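Local coordinates for protein inactive glucansucrase (Lactobacillus reuteri, PDB 5JBD) that belongs to glycoside hydrolase family 70, has a TIM-barrel core and binds a calcium ion beside it, at residues 215-220 / 243-248; 221-226 / 284-289; 235-240 / 749-754; 289-294 / 821-826. One frame throughout, in Å; residues are numbered along the deposited sequence.

Contact 1: residues 215-220 / 243-248. With CA (calcium ion), chain C; GOL (glycerol), chain J.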
loop_
_atom_site.group_PDB
_atom_site.type_symbol
_atom_site.label_atom_id
_atom_site.label_comp_id
_atom_site.label_asym_id
_atom_site.label_seq_id
_atom_site.Cartn_x
_atom_site.Cartn_y
_atom_site.Cartn_z
ATOM N N ASN A 215 -5.656 -18.840 -18.614
ATOM C CA ASN A 215 -7.010 -18.678 -19.148
ATOM C C ASN A 215 -7.786 -17.579 -18.399
ATOM O O ASN A 215 -8.931 -17.343 -18.725
ATOM C CB ASN A 215 -7.781 -19.996 -19.038
ATOM C CG ASN A 215 -7.231 -21.074 -19.951
ATOM O OD1 ASN A 215 -7.071 -22.213 -19.529
ATOM N ND2 ASN A 215 -6.918 -20.719 -21.197
ATOM N N TYR A 216 -7.173 -16.948 -17.397
ATOM C CA TYR A 216 -7.841 -15.954 -16.572
ATOM C C TYR A 216 -7.263 -14.569 -16.853
ATOM O O TYR A 216 -7.425 -14.074 -17.967
ATOM C CB TYR A 216 -7.829 -16.415 -15.109
ATOM C CG TYR A 216 -8.682 -17.657 -14.999
ATOM C CD1 TYR A 216 -10.067 -17.556 -14.935
ATOM C CD2 TYR A 216 -8.117 -18.933 -15.058
ATOM C CE1 TYR A 216 -10.871 -18.683 -14.899
ATOM C CE2 TYR A 216 -8.918 -20.079 -15.008
ATOM C CZ TYR A 216 -10.295 -19.945 -14.937
ATOM O OH TYR A 216 -11.113 -21.059 -14.886
ATOM N N ARG A 217 -6.567 -13.959 -15.903
ATOM C CA ARG A 217 -6.114 -12.582 -16.053
ATOM C C ARG A 217 -7.260 -11.640 -16.481
ATOM O O ARG A 217 -7.085 -10.798 -17.370
ATOM C CB ARG A 217 -4.903 -12.483 -17.018
ATOM C CG ARG A 217 -3.635 -13.192 -16.519
ATOM C CD ARG A 217 -2.370 -12.784 -17.288
ATOM N NE ARG A 217 -1.165 -13.424 -16.743
ATOM C CZ ARG A 217 -0.412 -14.373 -17.340
ATOM N NH1 ARG A 217 -0.669 -14.825 -18.570
ATOM N NH2 ARG A 217 0.640 -14.867 -16.692
ATOM N N LEU A 218 -8.430 -11.798 -15.866
ATOM C CA LEU A 218 -9.544 -10.874 -16.118
ATOM C C LEU A 218 -9.174 -9.603 -15.383
ATOM O O LEU A 218 -9.147 -9.587 -14.157
ATOM C CB LEU A 218 -10.871 -11.431 -15.613
ATOM C CG LEU A 218 -11.312 -12.774 -16.206
ATOM C CD1 LEU A 218 -12.714 -13.141 -15.739
ATOM C CD2 LEU A 218 -11.241 -12.803 -17.730
ATOM N N MET A 219 -8.789 -8.571 -16.125
ATOM C CA MET A 219 -8.302 -7.330 -15.511
ATOM C C MET A 219 -9.422 -6.289 -15.422
ATOM O O MET A 219 -10.328 -6.280 -16.228
ATOM C CB MET A 219 -7.127 -6.760 -16.295
ATOM C CG MET A 219 -5.910 -7.674 -16.258
ATOM S SD MET A 219 -4.485 -6.925 -17.030
ATOM C CE MET A 219 -4.011 -5.664 -15.885
ATOM N N ASN A 220 -9.336 -5.447 -14.408
ATOM C CA ASN A 220 -10.237 -4.314 -14.214
ATOM C C ASN A 220 -11.666 -4.754 -13.875
ATOM O O ASN A 220 -12.609 -3.997 -14.088
ATOM C CB ASN A 220 -10.228 -3.366 -15.437
ATOM C CG ASN A 220 -8.825 -3.008 -15.894
ATOM O OD1 ASN A 220 -8.057 -2.364 -15.180
ATOM N ND2 ASN A 220 -8.479 -3.440 -17.091
ATOM N N ASP A 243 1.492 -7.663 -9.768
ATOM C CA ASP A 243 0.044 -7.630 -9.561
ATOM C C ASP A 243 -0.523 -9.047 -9.557
ATOM O O ASP A 243 -0.361 -9.788 -10.531
ATOM C CB ASP A 243 -0.636 -6.801 -10.651
ATOM C CG ASP A 243 -2.083 -6.448 -10.301
ATOM O OD1 ASP A 243 -2.265 -5.608 -9.418
ATOM O OD2 ASP A 243 -3.029 -7.014 -10.883
ATOM N N ILE A 244 -1.187 -9.426 -8.468
ATOM C CA ILE A 244 -1.710 -10.787 -8.334
ATOM C C ILE A 244 -3.004 -10.942 -9.132
ATOM O O ILE A 244 -3.886 -10.073 -9.077
ATOM C CB ILE A 244 -1.933 -11.158 -6.860
ATOM C CG1 ILE A 244 -0.631 -11.023 -6.055
ATOM C CG2 ILE A 244 -2.504 -12.570 -6.739
ATOM C CD1 ILE A 244 0.515 -11.916 -6.507
ATOM N N ASP A 245 -3.117 -12.044 -9.883
ATOM C CA ASP A 245 -4.331 -12.325 -10.650
ATOM C C ASP A 245 -5.442 -12.879 -9.736
ATOM O O ASP A 245 -5.627 -14.090 -9.612
ATOM C CB ASP A 245 -4.084 -13.268 -11.815
ATOM C CG ASP A 245 -5.344 -13.534 -12.622
ATOM O OD1 ASP A 245 -6.350 -12.796 -12.448
ATOM O OD2 ASP A 245 -5.339 -14.463 -13.453
ATOM N N ASN A 246 -6.206 -11.961 -9.156
ATOM C CA ASN A 246 -7.328 -12.318 -8.277
ATOM C C ASN A 246 -8.600 -12.791 -9.019
ATOM O O ASN A 246 -9.614 -13.061 -8.374
ATOM C CB ASN A 246 -7.615 -11.166 -7.294
ATOM C CG ASN A 246 -6.574 -11.083 -6.168
ATOM O OD1 ASN A 246 -6.524 -11.960 -5.294
ATOM N ND2 ASN A 246 -5.756 -10.044 -6.171
ATOM N N SER A 247 -8.547 -12.910 -10.349
ATOM C CA SER A 247 -9.587 -13.624 -11.126
ATOM C C SER A 247 -9.293 -15.133 -11.257
ATOM O O SER A 247 -10.167 -15.892 -11.674
ATOM C CB SER A 247 -9.719 -13.032 -12.520
ATOM O OG SER A 247 -8.626 -13.402 -13.351
ATOM N N ASN A 248 -8.073 -15.569 -10.935
ATOM C CA ASN A 248 -7.717 -16.995 -11.070
ATOM C C ASN A 248 -8.377 -17.792 -9.937
ATOM O O ASN A 248 -8.119 -17.498 -8.772
ATOM C CB ASN A 248 -6.192 -17.165 -11.054
ATOM C CG ASN A 248 -5.756 -18.606 -11.286
ATOM O OD1 ASN A 248 -6.207 -19.514 -10.586
ATOM N ND2 ASN A 248 -4.888 -18.824 -12.277
HETATM CA CA CA C . -4.650 -5.557 -9.091
HETATM C C1 GOL J . -4.722 -20.652 -15.399
HETATM O O1 GOL J . -5.094 -20.904 -16.754
HETATM C C2 GOL J . -3.292 -21.125 -15.127
HETATM O O2 GOL J . -2.502 -20.013 -14.675
HETATM C C3 GOL J . -3.290 -22.213 -14.058
HETATM O O3 GOL J . -3.719 -21.659 -12.803
HETATM O O HOH W 1 -7.278 -10.191 -12.257
HETATM O O HOH W 2 -4.398 -7.652 -7.928
#
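An Asx turn at the end of strand 242-244 presents Asp245 and Ser247 to the backbone of loop 215-220, and two amide N-H groups are taken by these side chains. Arg217 N donates to Asp245 OD2 at 2.8 Å, approaching from above the carboxylate, 35° out of its plane. Leu218 N donates to Ser247 OG at 3.0 Å. The other oxygen, Asp245 OD1, ties the turn together: it receives the Ser247 hydroxyl on its syn lone pair, at 2.5 Å from OG, and Ser247 N from well above the plane, which fixes the rotation of both side chains; a water links it to Leu218 O. In the antiparallel sheet of this family 70 protein the same strand supplies Asp243, which binds calcium through both carboxylate oxygens, OD1 at 2.4 Å and OD2 at a longer 2.8 Å; the turn begins two residues later. Leu218 CB packs against Ser247 CB at 3.7 Å. With CG anti to its carbonyl carbon (chi1 -66°), Tyr216 lays its ring obliquely near Ser247 O and Asn248 CA, while a glycerol carbon meets the ring edge. The Arg217 guanidinium leads to Gln841 O, and Asn248 OD1 caps Val250 N, starting helix 249-263.

Contact 2: residues 221-226 / 284-289. With CA (calcium ion), chain C.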
loop_
_atom_site.group_PDB
_atom_site.type_symbol
_atom_site.label_atom_id
_atom_site.label_comp_id
_atom_site.label_asym_id
_atom_site.label_seq_id
_atom_site.Cartn_x
_atom_site.Cartn_y
_atom_site.Cartn_z
ATOM N N ARG A 221 -11.824 -5.940 -13.280
ATOM C CA ARG A 221 -13.124 -6.403 -12.795
ATOM C C ARG A 221 -13.321 -5.865 -11.388
ATOM O O ARG A 221 -13.592 -6.611 -10.436
ATOM C CB ARG A 221 -13.237 -7.927 -12.849
ATOM C CG ARG A 221 -13.100 -8.530 -14.246
ATOM C CD ARG A 221 -14.114 -7.959 -15.230
ATOM N NE ARG A 221 -14.206 -8.796 -16.424
ATOM C CZ ARG A 221 -15.050 -9.822 -16.606
ATOM N NH1 ARG A 221 -15.956 -10.186 -15.689
ATOM N NH2 ARG A 221 -14.990 -10.501 -17.746
ATOM N N THR A 222 -13.235 -4.540 -11.310
ATOM C CA THR A 222 -13.071 -3.777 -10.087
ATOM C C THR A 222 -14.356 -3.026 -9.793
ATOM O O THR A 222 -14.993 -2.507 -10.713
ATOM C CB THR A 222 -11.949 -2.756 -10.258
ATOM O OG1 THR A 222 -12.103 -2.060 -11.515
ATOM C CG2 THR A 222 -10.580 -3.483 -10.245
ATOM N N ILE A 223 -14.734 -2.998 -8.516
ATOM C CA ILE A 223 -15.934 -2.272 -8.035
ATOM C C ILE A 223 -17.176 -2.712 -8.832
ATOM O O ILE A 223 -17.409 -3.936 -8.950
ATOM C CB ILE A 223 -15.719 -0.727 -7.982
ATOM C CG1 ILE A 223 -14.300 -0.365 -7.559
ATOM C CG2 ILE A 223 -16.694 -0.099 -6.994
ATOM C CD1 ILE A 223 -14.066 1.125 -7.407
ATOM N N ASN A 224 -17.931 -1.777 -9.435
ATOM C CA ASN A 224 -19.121 -2.142 -10.214
ATOM C C ASN A 224 -18.835 -2.800 -11.566
ATOM O O ASN A 224 -19.768 -3.271 -12.210
ATOM C CB ASN A 224 -20.061 -0.946 -10.383
ATOM C CG ASN A 224 -20.546 -0.406 -9.040
ATOM O OD1 ASN A 224 -21.331 -1.066 -8.356
ATOM N ND2 ASN A 224 -20.034 0.751 -8.635
ATOM N N ASN A 225 -17.569 -2.892 -11.987
ATOM C CA ASN A 225 -17.230 -3.634 -13.218
ATOM C C ASN A 225 -16.878 -5.116 -12.984
ATOM O O ASN A 225 -16.318 -5.766 -13.865
ATOM C CB ASN A 225 -16.107 -2.940 -13.988
ATOM C CG ASN A 225 -16.092 -3.317 -15.464
ATOM O OD1 ASN A 225 -17.139 -3.446 -16.097
ATOM N ND2 ASN A 225 -14.905 -3.544 -16.002
ATOM N N GLN A 226 -17.254 -5.657 -11.827
ATOM C CA GLN A 226 -16.998 -7.070 -11.494
ATOM C C GLN A 226 -17.457 -8.016 -12.608
ATOM O O GLN A 226 -16.735 -8.958 -12.953
ATOM C CB GLN A 226 -17.685 -7.424 -10.169
ATOM C CG GLN A 226 -17.384 -8.812 -9.609
ATOM C CD GLN A 226 -18.048 -9.042 -8.262
ATOM O OE1 GLN A 226 -18.794 -8.193 -7.781
ATOM N NE2 GLN A 226 -17.794 -10.194 -7.656
ATOM N N ALA A 284 -6.355 -1.811 -0.956
ATOM C CA ALA A 284 -6.533 -1.733 -2.423
ATOM C C ALA A 284 -7.797 -2.441 -2.920
ATOM O O ALA A 284 -7.811 -3.110 -3.967
ATOM C CB ALA A 284 -5.281 -2.285 -3.126
ATOM N N ALA A 285 -8.876 -2.305 -2.155
ATOM C CA ALA A 285 -10.142 -2.984 -2.489
ATOM C C ALA A 285 -10.742 -2.532 -3.816
ATOM O O ALA A 285 -11.554 -3.270 -4.372
ATOM C CB ALA A 285 -11.157 -2.811 -1.381
ATOM N N ASP A 286 -10.317 -1.375 -4.340
ATOM C CA ASP A 286 -10.740 -0.922 -5.666
ATOM C C ASP A 286 -9.877 -1.443 -6.817
ATOM O O ASP A 286 -10.167 -1.141 -7.972
ATOM C CB ASP A 286 -10.775 0.628 -5.784
ATOM C CG ASP A 286 -11.632 1.323 -4.694
ATOM O OD1 ASP A 286 -12.463 0.660 -4.045
ATOM O OD2 ASP A 286 -11.458 2.560 -4.526
ATOM N N ASN A 287 -8.807 -2.184 -6.521
ATOM C CA ASN A 287 -7.819 -2.541 -7.541
ATOM C C ASN A 287 -7.620 -4.055 -7.687
ATOM O O ASN A 287 -6.639 -4.491 -8.270
ATOM C CB ASN A 287 -6.495 -1.863 -7.200
ATOM C CG ASN A 287 -6.669 -0.396 -6.854
ATOM O OD1 ASN A 287 -6.529 -0.030 -5.698
ATOM N ND2 ASN A 287 -7.005 0.440 -7.842
ATOM N N ILE A 288 -8.574 -4.821 -7.164
ATOM C CA ILE A 288 -8.553 -6.275 -7.184
ATOM C C ILE A 288 -9.919 -6.756 -7.686
ATOM O O ILE A 288 -10.923 -6.101 -7.442
ATOM C CB ILE A 288 -8.234 -6.860 -5.788
ATOM C CG1 ILE A 288 -9.284 -6.441 -4.737
ATOM C CG2 ILE A 288 -6.843 -6.429 -5.340
ATOM C CD1 ILE A 288 -8.913 -6.768 -3.298
ATOM N N ASP A 289 -9.942 -7.881 -8.385
ATOM C CA ASP A 289 -11.187 -8.531 -8.800
ATOM C C ASP A 289 -12.144 -8.574 -7.601
ATOM O O ASP A 289 -11.811 -9.119 -6.546
ATOM C CB ASP A 289 -10.906 -9.935 -9.351
ATOM C CG ASP A 289 -12.112 -10.561 -10.050
ATOM O OD1 ASP A 289 -13.241 -10.454 -9.537
ATOM O OD2 ASP A 289 -11.929 -11.194 -11.111
HETATM CA CA CA C . -4.650 -5.557 -9.091
HETATM O O HOH W 3 -12.873 -4.157 -6.768
HETATM O O HOH W 2 -4.398 -7.652 -7.928
#
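Thr222 and Ile223 pack against Asp286 where the loop after barrel strand 279-282 turns toward helix 291-304. The tight part lies here. Thr222 CG2 rests 3.3 Å from Asp286 O, with CB equally near, and the methyl also faces Ile288 O; CG2 sits beside the backbone N while OG1 is turned to Ser235 O. Ile223 reaches over with an extended tail (chi2 -176°), placing CD1 3.7 Å from both CB and CG of Asp286, a methyl laid against the carboxylate stem, whose polar end is held by His324.

Toward Arg221 the backbones still come close, Arg221 O accepting a CA-H...O contact from Asp289 CA at 3.5 Å, but the ends of the side chains stay apart. Arg221 CB stands 3.9 Å from Asp289 OD2, an oxygen that bonds Ser822 OG, while the bent arginine chain carries its guanidinium off to Gln226 O, which NH1 meets in the guanidinium plane. Its charge therefore stays 6.2 Å from Asp289 OD2, measured from NH1.

Direct contacts are thus of carbon with carbon or oxygen, and between the two segments a water supplies the polar link; Arg221 also bonds the Ala290 backbone just beyond them. This water accepts from Ile223 N and donates to Ala285 O and Ile288 O, satisfying three backbone groups at once, and in the same turn Asn287 O is a calcium ligand at 2.4 Å.

Contact 3: residues 235-240 / 749-754. With CA (calcium ion), chain C.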
loop_
_atom_site.group_PDB
_atom_site.type_symbol
_atom_site.label_atom_id
_atom_site.label_comp_id
_atom_site.label_asym_id
_atom_site.label_seq_id
_atom_site.Cartn_x
_atom_site.Cartn_y
_atom_site.Cartn_z
ATOM N N SER A 235 -11.947 2.004 -12.265
ATOM C CA SER A 235 -10.907 1.789 -11.250
ATOM C C SER A 235 -9.848 0.805 -11.778
ATOM O O SER A 235 -10.205 -0.279 -12.238
ATOM C CB SER A 235 -11.511 1.268 -9.946
ATOM O OG SER A 235 -10.587 1.427 -8.890
ATOM N N PRO A 236 -8.553 1.176 -11.718
ATOM C CA PRO A 236 -7.519 0.387 -12.420
ATOM C C PRO A 236 -7.098 -0.904 -11.728
ATOM O O PRO A 236 -7.105 -0.998 -10.491
ATOM C CB PRO A 236 -6.327 1.357 -12.482
ATOM C CG PRO A 236 -6.485 2.208 -11.264
ATOM C CD PRO A 236 -7.972 2.388 -11.095
ATOM N N GLU A 237 -6.710 -1.885 -12.536
ATOM C CA GLU A 237 -6.184 -3.148 -12.023
ATOM C C GLU A 237 -4.808 -2.969 -11.377
ATOM O O GLU A 237 -4.508 -3.623 -10.363
ATOM C CB GLU A 237 -6.069 -4.180 -13.150
ATOM C CG GLU A 237 -5.621 -5.583 -12.695
ATOM C CD GLU A 237 -6.583 -6.196 -11.708
ATOM O OE1 GLU A 237 -7.765 -6.340 -12.094
ATOM O OE2 GLU A 237 -6.188 -6.477 -10.547
ATOM N N LEU A 238 -3.980 -2.104 -11.963
ATOM C CA LEU A 238 -2.549 -2.026 -11.604
ATOM C C LEU A 238 -2.196 -0.797 -10.769
ATOM O O LEU A 238 -2.625 0.327 -11.082
ATOM C CB LEU A 238 -1.704 -2.045 -12.878
ATOM C CG LEU A 238 -1.964 -3.212 -13.840
ATOM C CD1 LEU A 238 -1.116 -3.092 -15.100
ATOM C CD2 LEU A 238 -1.718 -4.559 -13.178
ATOM N N LEU A 239 -1.429 -1.027 -9.701
ATOM C CA LEU A 239 -0.856 0.027 -8.855
ATOM C C LEU A 239 0.673 -0.000 -8.922
ATOM O O LEU A 239 1.289 0.874 -9.547
ATOM C CB LEU A 239 -1.314 -0.140 -7.399
ATOM C CG LEU A 239 -2.812 0.010 -7.129
ATOM C CD1 LEU A 239 -3.110 -0.296 -5.664
ATOM C CD2 LEU A 239 -3.297 1.409 -7.519
ATOM N N VAL A 240 1.270 -1.023 -8.312
ATOM C CA VAL A 240 2.738 -1.157 -8.222
ATOM C C VAL A 240 3.080 -2.588 -7.829
ATOM O O VAL A 240 2.275 -3.267 -7.176
ATOM C CB VAL A 240 3.336 -0.142 -7.211
ATOM C CG1 VAL A 240 2.984 -0.507 -5.770
ATOM C CG2 VAL A 240 4.850 -0.016 -7.379
ATOM N N VAL A 749 -3.524 -7.805 2.209
ATOM C CA VAL A 749 -2.961 -7.167 1.016
ATOM C C VAL A 749 -2.949 -8.145 -0.155
ATOM O O VAL A 749 -1.940 -8.811 -0.403
ATOM C CB VAL A 749 -1.529 -6.664 1.285
ATOM C CG1 VAL A 749 -0.971 -5.899 0.079
ATOM C CG2 VAL A 749 -1.515 -5.784 2.529
ATOM N N MET A 750 -4.078 -8.218 -0.872
ATOM C CA MET A 750 -4.235 -9.138 -2.013
ATOM C C MET A 750 -3.770 -8.577 -3.354
ATOM O O MET A 750 -3.682 -9.333 -4.320
ATOM C CB MET A 750 -5.690 -9.618 -2.139
ATOM C CG MET A 750 -6.122 -10.574 -1.033
ATOM S SD MET A 750 -7.867 -11.073 -1.075
ATOM C CE MET A 750 -8.626 -9.681 -0.210
ATOM N N ASN A 751 -3.451 -7.286 -3.439
ATOM C CA ASN A 751 -3.225 -6.699 -4.754
ATOM C C ASN A 751 -1.887 -7.086 -5.362
ATOM O O ASN A 751 -1.843 -7.403 -6.551
ATOM C CB ASN A 751 -3.327 -5.189 -4.757
ATOM C CG ASN A 751 -3.110 -4.607 -6.148
ATOM O OD1 ASN A 751 -3.920 -4.813 -7.072
ATOM N ND2 ASN A 751 -2.001 -3.897 -6.317
ATOM N N GLN A 752 -0.816 -6.983 -4.569
ATOM C CA GLN A 752 0.545 -7.196 -5.079
ATOM C C GLN A 752 1.498 -7.833 -4.074
ATOM O O GLN A 752 1.296 -7.735 -2.867
ATOM C CB GLN A 752 1.178 -5.879 -5.557
ATOM C CG GLN A 752 1.785 -4.995 -4.459
ATOM C CD GLN A 752 0.748 -4.255 -3.613
ATOM O OE1 GLN A 752 -0.274 -3.813 -4.120
ATOM N NE2 GLN A 752 1.028 -4.105 -2.325
ATOM N N MET A 753 2.538 -8.461 -4.622
ATOM C CA MET A 753 3.741 -8.831 -3.877
ATOM C C MET A 753 4.928 -8.137 -4.539
ATOM O O MET A 753 4.880 -7.809 -5.733
ATOM C CB MET A 753 3.903 -10.353 -3.858
ATOM C CG MET A 753 2.744 -11.073 -3.169
ATOM S SD MET A 753 3.013 -12.844 -2.908
ATOM C CE MET A 753 4.295 -12.810 -1.671
ATOM N N ILE A 754 5.968 -7.860 -3.756
ATOM C CA ILE A 754 7.156 -7.163 -4.252
ATOM C C ILE A 754 8.393 -7.750 -3.573
ATOM O O ILE A 754 8.401 -7.948 -2.358
ATOM C CB ILE A 754 7.117 -5.629 -3.999
ATOM C CG1 ILE A 754 5.772 -5.037 -4.447
ATOM C CG2 ILE A 754 8.242 -4.919 -4.764
ATOM C CD1 ILE A 754 5.581 -3.538 -4.241
HETATM CA CA CA C . -4.650 -5.557 -9.091
HETATM O O HOH W 4 -0.497 -3.564 -9.090
HETATM O O HOH W 2 -4.398 -7.652 -7.928
#
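Glu237 and Asn751 meet through a calcium ion, joining the loop before strand 242-244 to the bend that follows TIM-barrel strand 743-748. Glu237 OE2 and Asn751 OD1 stand nearly across the metal from each other. Glu237, bent at chi2 (61°), curls back so that OE2 and its own backbone O both bind calcium, each at 2.3 Å, while OE1 accepts from Asn220 N. Asn751 extends CG anti to its backbone N (chi1 -179°) and brings OD1 to the ion, likewise at 2.3 Å. Asp243, Asn287 O and a water complete the site, and the same water donates to Asn751 O.

The amide of Asn751 is held at its other end too. ND2 donates to Gln752 OE1 at 2.8 Å along a nearly straight path (170°), lying in the plane of both amides, and a second water joins ND2 to Leu239 N. With the oxygen on the metal and the nitrogen bonded, the group has little freedom to flip. Leu239 passes obliquely by this amide, CD1 at 3.8 Å from Asn751 ND2. Further along the chain, Val240 O points at CB and CG of the bent Gln752 side chain, each at 3.3 Å, and Gln752 NE2 turns to Tyr707 O. The last touch is apolar and light: Val240 CG1 lies 4.3 Å from Ile754 CD1.

Contact 4: residues 289-294 / 821-826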
loop_
_atom_site.group_PDB
_atom_site.type_symbol
_atom_site.label_atom_id
_atom_site.label_comp_id
_atom_site.label_asym_id
_atom_site.label_seq_id
_atom_site.Cartn_x
_atom_site.Cartn_y
_atom_site.Cartn_z
ATOM N N ASP A 289 -9.942 -7.881 -8.385
ATOM C CA ASP A 289 -11.187 -8.531 -8.800
ATOM C C ASP A 289 -12.144 -8.574 -7.601
ATOM O O ASP A 289 -11.811 -9.119 -6.546
ATOM C CB ASP A 289 -10.906 -9.935 -9.351
ATOM C CG ASP A 289 -12.112 -10.561 -10.050
ATOM O OD1 ASP A 289 -13.241 -10.454 -9.537
ATOM O OD2 ASP A 289 -11.929 -11.194 -11.111
ATOM N N ALA A 290 -13.313 -7.940 -7.750
ATOM C CA ALA A 290 -14.265 -7.814 -6.635
ATOM C C ALA A 290 -14.832 -9.134 -6.126
ATOM O O ALA A 290 -15.397 -9.161 -5.027
ATOM C CB ALA A 290 -15.402 -6.848 -6.986
ATOM N N ASP A 291 -14.676 -10.225 -6.891
ATOM C CA ASP A 291 -14.993 -11.569 -6.396
ATOM C C ASP A 291 -14.409 -11.824 -5.015
ATOM O O ASP A 291 -15.043 -12.491 -4.195
ATOM C CB ASP A 291 -14.422 -12.658 -7.307
ATOM C CG ASP A 291 -15.033 -12.691 -8.683
ATOM O OD1 ASP A 291 -16.070 -12.034 -8.948
ATOM O OD2 ASP A 291 -14.446 -13.405 -9.532
ATOM N N VAL A 292 -13.193 -11.325 -4.761
ATOM C CA VAL A 292 -12.507 -11.635 -3.501
ATOM C C VAL A 292 -13.163 -10.950 -2.300
ATOM O O VAL A 292 -13.062 -11.441 -1.181
ATOM C CB VAL A 292 -10.989 -11.349 -3.537
ATOM C CG1 VAL A 292 -10.328 -12.080 -4.701
ATOM C CG2 VAL A 292 -10.686 -9.852 -3.567
ATOM N N LEU A 293 -13.873 -9.850 -2.538
ATOM C CA LEU A 293 -14.660 -9.210 -1.478
ATOM C C LEU A 293 -15.912 -10.029 -1.157
ATOM O O LEU A 293 -16.243 -10.203 0.007
ATOM C CB LEU A 293 -15.011 -7.770 -1.855
ATOM C CG LEU A 293 -13.855 -6.864 -2.299
ATOM C CD1 LEU A 293 -14.397 -5.531 -2.784
ATOM C CD2 LEU A 293 -12.863 -6.650 -1.169
ATOM N N ASP A 294 -16.585 -10.554 -2.180
ATOM C CA ASP A 294 -17.699 -11.494 -1.980
ATOM C C ASP A 294 -17.247 -12.714 -1.175
ATOM O O ASP A 294 -17.902 -13.131 -0.228
ATOM C CB ASP A 294 -18.255 -11.988 -3.323
ATOM C CG ASP A 294 -19.037 -10.929 -4.084
ATOM O OD1 ASP A 294 -19.562 -9.969 -3.477
ATOM O OD2 ASP A 294 -19.159 -11.071 -5.316
ATOM N N ILE A 821 -18.718 -14.153 -9.653
ATOM C CA ILE A 821 -19.344 -13.285 -10.672
ATOM C C ILE A 821 -18.433 -13.095 -11.881
ATOM O O ILE A 821 -18.851 -13.296 -13.001
ATOM C CB ILE A 821 -19.744 -11.891 -10.087
ATOM C CG1 ILE A 821 -20.837 -12.077 -9.010
ATOM C CG2 ILE A 821 -20.225 -10.942 -11.188
ATOM C CD1 ILE A 821 -21.402 -10.830 -8.325
ATOM N N SER A 822 -17.190 -12.691 -11.651
ATOM C CA SER A 822 -16.317 -12.308 -12.760
ATOM C C SER A 822 -16.002 -13.488 -13.686
ATOM O O SER A 822 -15.949 -13.300 -14.898
ATOM C CB SER A 822 -15.030 -11.633 -12.271
ATOM O OG SER A 822 -14.047 -12.557 -11.828
ATOM N N THR A 823 -15.858 -14.689 -13.122
ATOM C CA THR A 823 -15.462 -15.899 -13.897
ATOM C C THR A 823 -16.569 -16.888 -14.214
ATOM O O THR A 823 -16.443 -17.658 -15.169
ATOM C CB THR A 823 -14.408 -16.711 -13.141
ATOM O OG1 THR A 823 -14.929 -17.095 -11.857
ATOM C CG2 THR A 823 -13.153 -15.904 -12.973
ATOM N N GLY A 824 -17.628 -16.896 -13.402
ATOM C CA GLY A 824 -18.659 -17.925 -13.481
ATOM C C GLY A 824 -18.234 -19.304 -12.983
ATOM O O GLY A 824 -18.958 -20.267 -13.219
ATOM N N VAL A 825 -17.097 -19.404 -12.277
ATOM C CA VAL A 825 -16.661 -20.666 -11.658
ATOM C C VAL A 825 -16.296 -20.459 -10.192
ATOM O O VAL A 825 -16.050 -19.326 -9.754
ATOM C CB VAL A 825 -15.482 -21.332 -12.413
ATOM C CG1 VAL A 825 -15.886 -21.672 -13.843
ATOM C CG2 VAL A 825 -14.240 -20.461 -12.408
ATOM N N ALA A 826 -16.303 -21.558 -9.431
ATOM C CA ALA A 826 -16.005 -21.500 -8.001
ATOM C C ALA A 826 -14.500 -21.450 -7.764
ATOM O O ALA A 826 -13.724 -21.915 -8.605
ATOM C CB ALA A 826 -16.606 -22.685 -7.270
HETATM O O HOH W 5 -18.276 -13.395 -6.695
#
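One serine hydroxyl set between two carboxylates makes this contact unusual: Ser822 OG lies 2.6 Å from Asp289 OD2 and only 2.5 Å from Asp291 OD2. The single hydroxyl proton cannot serve both acceptors fully, and its place is not settled. Such close spacing of two acids might raise the proton affinity of one of them. Ser822 puts OG between its backbone N and carbonyl carbon (chi1 80°), which turns the hydroxyl back to the helix start. Its amide adds a more regular bond, N donating to the syn lone pair of Asp291 OD1 at 3.0 Å (164°), so Asp291 meets the residue with both carboxylate oxygens.

Asp289 ends the loop after barrel strand 279-282, and Asp291 belongs to the first turn of helix 291-304. Asp289 caps it, OD1 accepting from Asp291 N on its anti side. Gln252 NE2 also reaches Asp291 OD2, and Gln226 NE2 its OD1.

One turn on, Ile821 and Asp294 cross at about a right angle, Ile821 CD1 3.8 Å from Asp294 OD2, and a water runs from that oxygen to Ile821 N. The other oxygen of Asp294 forms a salt bridge with Lys334. Beyond Ser822, an ST turn bends the loop, Thr823 OG1 accepting from Val825 N.

Overall arrangement
From the N terminus, the long loop after strand 193-197 supplies three first partners in succession, at 215-220, 221-226 and 235-240. Contact 1 closes a short loop onto the strand 242-244 end; contact 2 reaches on to the loop leading into helix 291-304, and the two cross. Contact 3 spans over 500 residues to 749-754 and crosses both. Contact 4, starting at the Asp289 it shares with contact 2, runs to 821-826, in series after contacts 1 and 2 but crossing contact 3. Calcium is common to contacts 1, 2 and 3, tying the six-stranded antiparallel sheet to loops of the parallel barrel; contact 4 adds the loop before strand 841-845.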